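Local coordinates for protein transcriptional regulator, MarR family (Silicibacter pomeroyi DSS-3, PDB 3BJ6) that probably acts as a DNA-binding transcription factor, a dimeric winged helix-turn-helix regulator of the MarR family, at residues 45-48 with 49-53; 101-104 with 105-108; 143-146 with 147-150. All coordinates share one frame; numbering follows the deposited sequence. Where two conformers were deposited one is given.

Interaction 1 of 3, residues 45-48 with 49-53; sequences ILEG and LSLTP
I45 and L49, one helical turn apart, lie side by side and point the same way, and the branch CG2 of I45 meets CD1 of L49 at 4.0 Å. In I45 it is CG2 that stands anti to the backbone N, while CG1 turns away from L49; the side chain also packs on I71, I74, L75 and V78 of helix 68-80. L49 covers the backbone too, its CG resting 3.6 Å from the carbonyl O of I45, the same oxygen that accepts a hydrogen bond from N of L49. Shortening L49 to an alanine would probably open a gap beside CG2 of I45 and remove part of the packing on L100 of strand 97-100. On another flank E47 and L51 run alongside each other, CG of E47 lying 4.1 Å from CD1 of L51. The glutamate is extended, with CG anti to its N (chi1 175°), and this carries the carboxylate outward, where OE1 forms a salt bridge with R43 one turn earlier in the same helix and OE2 a hydrogen bond with Y12 of the second subunit. The last turn closes where the N of T52 donates to the O of G48 at 2.9 Å. With I45, L46 and L49 buried and E47 reaching the second subunit, this is the C-terminal end of helix 40-51 in the MarR winged helix-turn-helix fold.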
loop_
_atom_site.group_PDB
_atom_site.type_symbol
_atom_site.label_atom_id
_atom_site.label_comp_id
_atom_site.label_asym_id
_atom_site.label_seq_id
_atom_site.Cartn_x
_atom_site.Cartn_y
_atom_site.Cartn_z
ATOM N N ILE A 45 -4.776 -14.285 9.663
ATOM C CA ILE A 45 -5.794 -14.873 10.570
ATOM C C ILE A 45 -5.147 -15.427 11.852
ATOM O O ILE A 45 -5.674 -15.217 12.949
ATOM C CB ILE A 45 -6.690 -15.933 9.853
ATOM C CG1 ILE A 45 -7.887 -15.233 9.156
ATOM C CG2 ILE A 45 -7.269 -16.980 10.822
ATOM C CD1 ILE A 45 -7.460 -14.323 8.068
ATOM N N LEU A 46 -4.014 -16.140 11.730
ATOM C CA LEU A 46 -3.317 -16.625 12.934
ATOM C C LEU A 46 -2.897 -15.469 13.826
ATOM O O LEU A 46 -2.994 -15.530 15.060
ATOM C CB LEU A 46 -2.092 -17.497 12.555
ATOM C CG LEU A 46 -2.399 -18.725 11.666
ATOM C CD1 LEU A 46 -1.078 -19.446 11.274
ATOM C CD2 LEU A 46 -3.348 -19.701 12.394
ATOM N N GLU A 47 -2.405 -14.404 13.212
ATOM C CA GLU A 47 -1.993 -13.231 13.995
ATOM C C GLU A 47 -3.192 -12.620 14.686
ATOM O O GLU A 47 -3.119 -12.320 15.864
ATOM C CB GLU A 47 -1.271 -12.192 13.130
ATOM C CG GLU A 47 -0.939 -10.897 13.893
ATOM C CD GLU A 47 -0.221 -9.832 13.026
ATOM O OE1 GLU A 47 -0.528 -9.699 11.805
ATOM O OE2 GLU A 47 0.601 -9.088 13.602
ATOM N N GLY A 48 -4.299 -12.456 13.962
ATOM C CA GLY A 48 -5.535 -11.953 14.572
ATOM C C GLY A 48 -6.000 -12.765 15.780
ATOM O O GLY A 48 -6.336 -12.193 16.809
ATOM N N LEU A 49 -5.975 -14.099 15.679
ATOM C CA LEU A 49 -6.390 -14.955 16.796
ATOM C C LEU A 49 -5.369 -14.993 17.932
ATOM O O LEU A 49 -5.729 -15.239 19.085
ATOM C CB LEU A 49 -6.716 -16.376 16.314
ATOM C CG LEU A 49 -7.976 -16.373 15.434
ATOM C CD1 LEU A 49 -8.173 -17.728 14.685
ATOM C CD2 LEU A 49 -9.244 -16.052 16.258
ATOM N N SER A 50 -4.099 -14.737 17.613
ATOM C CA SER A 50 -3.069 -14.584 18.637
ATOM C C SER A 50 -3.397 -13.367 19.491
ATOM O O SER A 50 -3.295 -13.402 20.719
ATOM C CB SER A 50 -1.707 -14.366 17.972
ATOM O OG SER A 50 -0.724 -14.413 18.976
ATOM N N LEU A 51 -3.822 -12.298 18.823
ATOM C CA LEU A 51 -4.129 -11.043 19.494
ATOM C C LEU A 51 -5.445 -11.112 20.253
ATOM O O LEU A 51 -5.549 -10.583 21.373
ATOM C CB LEU A 51 -4.148 -9.883 18.493
ATOM C CG LEU A 51 -2.750 -9.595 17.926
ATOM C CD1 LEU A 51 -2.866 -8.682 16.701
ATOM C CD2 LEU A 51 -1.818 -8.963 19.016
ATOM N N THR A 52 -6.452 -11.751 19.651
ATOM C CA THR A 52 -7.764 -11.857 20.315
ATOM C C THR A 52 -8.260 -13.324 20.292
ATOM O O THR A 52 -9.078 -13.676 19.435
ATOM C CB THR A 52 -8.810 -10.942 19.634
ATOM O OG1 THR A 52 -8.973 -11.334 18.258
ATOM C CG2 THR A 52 -8.377 -9.470 19.616
ATOM N N PRO A 53 -7.754 -14.177 21.221
ATOM C CA PRO A 53 -8.222 -15.566 21.298
ATOM C C PRO A 53 -9.742 -15.579 21.509
ATOM O O PRO A 53 -10.267 -14.722 22.229
ATOM C CB PRO A 53 -7.493 -16.118 22.546
ATOM C CG PRO A 53 -6.241 -15.267 22.650
ATOM C CD PRO A 53 -6.697 -13.898 22.226
#

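Interaction 2 of 3, residues 101-104 with 105-108; sequences TPRG and EAII
R103 lays its guanidinium over I107 in the first turns of helix 102-123, which follows strand 97-100 of the winged-helix fold. Its CB points away from the next turn, and CG stands anti to the backbone N (chi1 -174°). CG comes within 4.2 Å of CD1 of I107; the bend at chi2 (54°) then brings the rest of the chain back over the isoleucine. NE approaches CD1 of I107 at 3.6 Å, CZ has CG1 of I107 3.6 Å away, over the centre of one guanidinium face, and NH2 lies near both CG1 and CD1 of I107. NH1 also nears CB of A106, at 4.2 Å. Arginine suits this exposed turn because its flat, weakly hydrated face can cover an aliphatic group while its N-H groups lie in the plane of the group and stay available for polar partners. I107 suits the inner side: it is buried against L46 of helix 40-51 and the loop residues V38 and L83. P102 fits the first turn, where a missing N-H costs no helical bond. Just before it, T101 is the N-cap, and its OG1 has a second partner in the carbonyl of G82. The capping bond itself runs from N of G104 to OG1 of T101, 3.2 Å long and nearly straight at 170°.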
loop_
_atom_site.group_PDB
_atom_site.type_symbol
_atom_site.label_atom_id
_atom_site.label_comp_id
_atom_site.label_asym_id
_atom_site.label_seq_id
_atom_site.Cartn_x
_atom_site.Cartn_y
_atom_site.Cartn_z
ATOM N N THR A 101 -4.707 -23.490 17.899
ATOM C CA THR A 101 -4.264 -24.738 18.522
ATOM C C THR A 101 -2.782 -24.566 18.901
ATOM O O THR A 101 -2.162 -23.574 18.499
ATOM C CB THR A 101 -4.380 -25.918 17.549
ATOM O OG1 THR A 101 -3.552 -25.670 16.401
ATOM C CG2 THR A 101 -5.822 -26.141 17.119
ATOM N N PRO A 102 -2.219 -25.490 19.717
ATOM C CA PRO A 102 -0.781 -25.390 19.997
ATOM C C PRO A 102 0.096 -25.327 18.723
ATOM O O PRO A 102 1.058 -24.564 18.694
ATOM C CB PRO A 102 -0.489 -26.653 20.833
ATOM C CG PRO A 102 -1.811 -26.915 21.560
ATOM C CD PRO A 102 -2.857 -26.590 20.474
ATOM N N ARG A 103 -0.247 -26.085 17.689
ATOM C CA ARG A 103 0.461 -25.983 16.379
ATOM C C ARG A 103 0.330 -24.604 15.732
ATOM O O ARG A 103 1.318 -24.028 15.259
ATOM C CB ARG A 103 -0.032 -27.080 15.403
ATOM C CG ARG A 103 0.745 -27.149 14.063
ATOM C CD ARG A 103 2.290 -27.290 14.249
ATOM N NE ARG A 103 2.989 -27.194 12.957
ATOM C CZ ARG A 103 4.219 -26.696 12.785
ATOM N NH1 ARG A 103 4.927 -26.236 13.828
ATOM N NH2 ARG A 103 4.743 -26.643 11.560
ATOM N N GLY A 104 -0.892 -24.080 15.690
ATOM C CA GLY A 104 -1.107 -22.715 15.165
ATOM C C GLY A 104 -0.309 -21.694 15.933
ATOM O O GLY A 104 0.285 -20.782 15.349
ATOM N N GLU A 105 -0.302 -21.854 17.256
ATOM C CA GLU A 105 0.475 -21.029 18.166
ATOM C C GLU A 105 1.991 -21.080 17.876
ATOM O O GLU A 105 2.653 -20.042 17.847
ATOM C CB GLU A 105 0.171 -21.467 19.607
ATOM C CG GLU A 105 0.724 -20.556 20.692
ATOM C CD GLU A 105 -0.092 -20.605 21.996
ATOM O OE1 GLU A 105 0.019 -19.646 22.791
ATOM O OE2 GLU A 105 -0.845 -21.577 22.221
ATOM N N ALA A 106 2.521 -22.284 17.650
ATOM C CA ALA A 106 3.949 -22.475 17.319
ATOM C C ALA A 106 4.298 -21.781 15.982
ATOM O O ALA A 106 5.310 -21.096 15.879
ATOM C CB ALA A 106 4.319 -23.953 17.278
ATOM N N ILE A 107 3.447 -21.975 14.977
ATOM C CA ILE A 107 3.663 -21.390 13.661
ATOM C C ILE A 107 3.680 -19.844 13.713
ATOM O O ILE A 107 4.624 -19.221 13.234
ATOM C CB ILE A 107 2.629 -21.915 12.663
ATOM C CG1 ILE A 107 3.036 -23.343 12.272
ATOM C CG2 ILE A 107 2.576 -21.002 11.423
ATOM C CD1 ILE A 107 1.957 -24.089 11.480
ATOM N N ILE A 108 2.670 -19.233 14.328
ATOM C CA ILE A 108 2.632 -17.742 14.300
ATOM C C ILE A 108 3.767 -17.136 15.141
ATOM O O ILE A 108 4.352 -16.116 14.763
ATOM C CB ILE A 108 1.202 -17.128 14.595
ATOM C CG1 ILE A 108 1.191 -15.625 14.277
ATOM C CG2 ILE A 108 0.766 -17.409 16.040
ATOM C CD1 ILE A 108 1.416 -15.299 12.786
#

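Interaction 3 of 3, residues 143-146 with 147-150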
loop_
_atom_site.group_PDB
_atom_site.type_symbol
_atom_site.label_atom_id
_atom_site.label_comp_id
_atom_site.label_asym_id
_atom_site.label_seq_id
_atom_site.Cartn_x
_atom_site.Cartn_y
_atom_site.Cartn_z
ATOM N N ARG A 143 -3.380 9.455 8.703
ATOM C CA ARG A 143 -4.385 10.360 9.232
ATOM C C ARG A 143 -4.742 11.485 8.254
ATOM O O ARG A 143 -5.906 11.821 8.074
ATOM C CB ARG A 143 -3.759 11.065 10.426
ATOM C CG ARG A 143 -4.593 11.218 11.644
ATOM C CD ARG A 143 -3.931 10.328 12.733
ATOM N NE ARG A 143 -3.512 9.067 12.108
ATOM C CZ ARG A 143 -2.852 8.055 12.706
ATOM N NH1 ARG A 143 -2.544 6.967 11.972
ATOM N NH2 ARG A 143 -2.483 8.129 14.013
ATOM N N PHE A 144 -3.708 12.117 7.691
ATOM C CA PHE A 144 -3.863 13.246 6.798
ATOM C C PHE A 144 -4.734 12.876 5.576
ATOM O O PHE A 144 -5.663 13.590 5.219
ATOM C CB PHE A 144 -2.470 13.761 6.379
ATOM C CG PHE A 144 -2.530 14.881 5.401
ATOM C CD1 PHE A 144 -2.852 16.181 5.818
ATOM C CD2 PHE A 144 -2.299 14.648 4.058
ATOM C CE1 PHE A 144 -2.914 17.222 4.879
ATOM C CE2 PHE A 144 -2.358 15.684 3.144
ATOM C CZ PHE A 144 -2.671 16.949 3.548
ATOM N N PHE A 145 -4.424 11.734 4.949
ATOM C CA PHE A 145 -5.188 11.305 3.781
ATOM C C PHE A 145 -6.589 10.811 4.180
ATOM O O PHE A 145 -7.564 11.062 3.461
ATOM C CB PHE A 145 -4.403 10.230 3.021
ATOM C CG PHE A 145 -3.179 10.765 2.342
ATOM C CD1 PHE A 145 -3.287 11.790 1.408
ATOM C CD2 PHE A 145 -1.928 10.231 2.618
ATOM C CE1 PHE A 145 -2.123 12.292 0.752
ATOM C CE2 PHE A 145 -0.790 10.697 1.989
ATOM C CZ PHE A 145 -0.876 11.721 1.044
ATOM N N ALA A 146 -6.687 10.142 5.338
ATOM C CA ALA A 146 -8.011 9.767 5.865
ATOM C C ALA A 146 -8.913 10.992 5.970
ATOM O O ALA A 146 -10.090 10.951 5.533
ATOM C CB ALA A 146 -7.894 9.052 7.209
ATOM N N ASP A 147 -8.369 12.082 6.514
ATOM C CA ASP A 147 -9.123 13.316 6.699
ATOM C C ASP A 147 -9.518 13.956 5.377
ATOM O O ASP A 147 -10.655 14.439 5.249
ATOM C CB ASP A 147 -8.375 14.345 7.546
ATOM C CG ASP A 147 -8.254 13.922 9.006
ATOM O OD1 ASP A 147 -8.948 12.953 9.421
ATOM O OD2 ASP A 147 -7.438 14.543 9.729
ATOM N N LEU A 148 -8.590 13.983 4.416
ATOM C CA LEU A 148 -8.896 14.520 3.089
ATOM C C LEU A 148 -10.020 13.731 2.472
ATOM O O LEU A 148 -10.928 14.329 1.897
ATOM C CB LEU A 148 -7.665 14.511 2.165
ATOM C CG LEU A 148 -6.564 15.546 2.417
ATOM C CD1 LEU A 148 -5.386 15.321 1.462
ATOM C CD2 LEU A 148 -7.070 17.004 2.285
ATOM N N ALA A 149 -9.959 12.405 2.586
ATOM C CA ALA A 149 -10.951 11.506 2.001
ATOM C C ALA A 149 -12.343 11.727 2.645
ATOM O O ALA A 149 -13.359 11.697 1.950
ATOM C CB ALA A 149 -10.525 10.047 2.141
ATOM N N LYS A 150 -12.360 11.954 3.959
ATOM C CA LYS A 150 -13.608 12.234 4.683
ATOM C C LYS A 150 -14.136 13.658 4.481
ATOM O O LYS A 150 -15.340 13.853 4.456
ATOM C CB LYS A 150 -13.472 11.893 6.177
ATOM C CG LYS A 150 -13.747 10.414 6.487
ATOM C CD LYS A 150 -15.264 10.156 6.799
ATOM C CE LYS A 150 -15.866 8.959 6.007
ATOM N NZ LYS A 150 -15.333 7.619 6.456
#
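The rings of F144 and F145 both receive L148, and its methyl CD1 is the atom they share. On one face of the F144 ring lies CG of L148, 4.2 Å above the plane and displaced toward the rim, while CD1 of L148 comes in obliquely, 3.5 Å from CE2 of F144. On one face of the F145 ring lies CD2 of F144, also displaced toward the rim, at a height of 4.0 Å; the approach of L148 to this second ring is oblique too, and CD1 of L148 is 4.1 Å from CD1 of F145. The different first torsions send the two rings in different directions from adjacent residues, yet both reach L148: F144 holds CG anti to its N (chi1 177°), whereas F145 has it anti to the carbonyl carbon (chi1 -70°). Leucine suits the place, with its CG over the F144 ring and its CD1 touching both rings. Beneath the side chains, the N of L148 donates to the O of F144 at 3.1 Å. The acidic D147 suits the exposed flank. The aromatic side instead faces the dimer partner: the F144 ring meets F122 of the second subunit with planes at about 60°, and F145, A146, L148 and A149 pack on I25, N24, A28 and A27 of that subunit. The end of helix 128-151 thus meets both helix 102-123, which carries F122, and helix 18-35 of the other chain.

From the N terminus the three contacts follow in series, each within a single helix; none encloses or crosses another, and none closes a loop longer than a helical turn. Interaction 1 ends helix 40-51, and interaction 2 opens helix 102-123 after the wing strands. Far apart in sequence, these two nevertheless touch: CB of L46 lies 3.9 Å from CB of I108, and the backbone N of E47 lies near CG1 of I108, joining both helices within the winged-helix domain. Interaction 3, near the C terminus, stands apart, its centre about 38 Å from that of interaction 2 and on the opposite side of the chain's centre, where helix 128-151 joins the dimer interface.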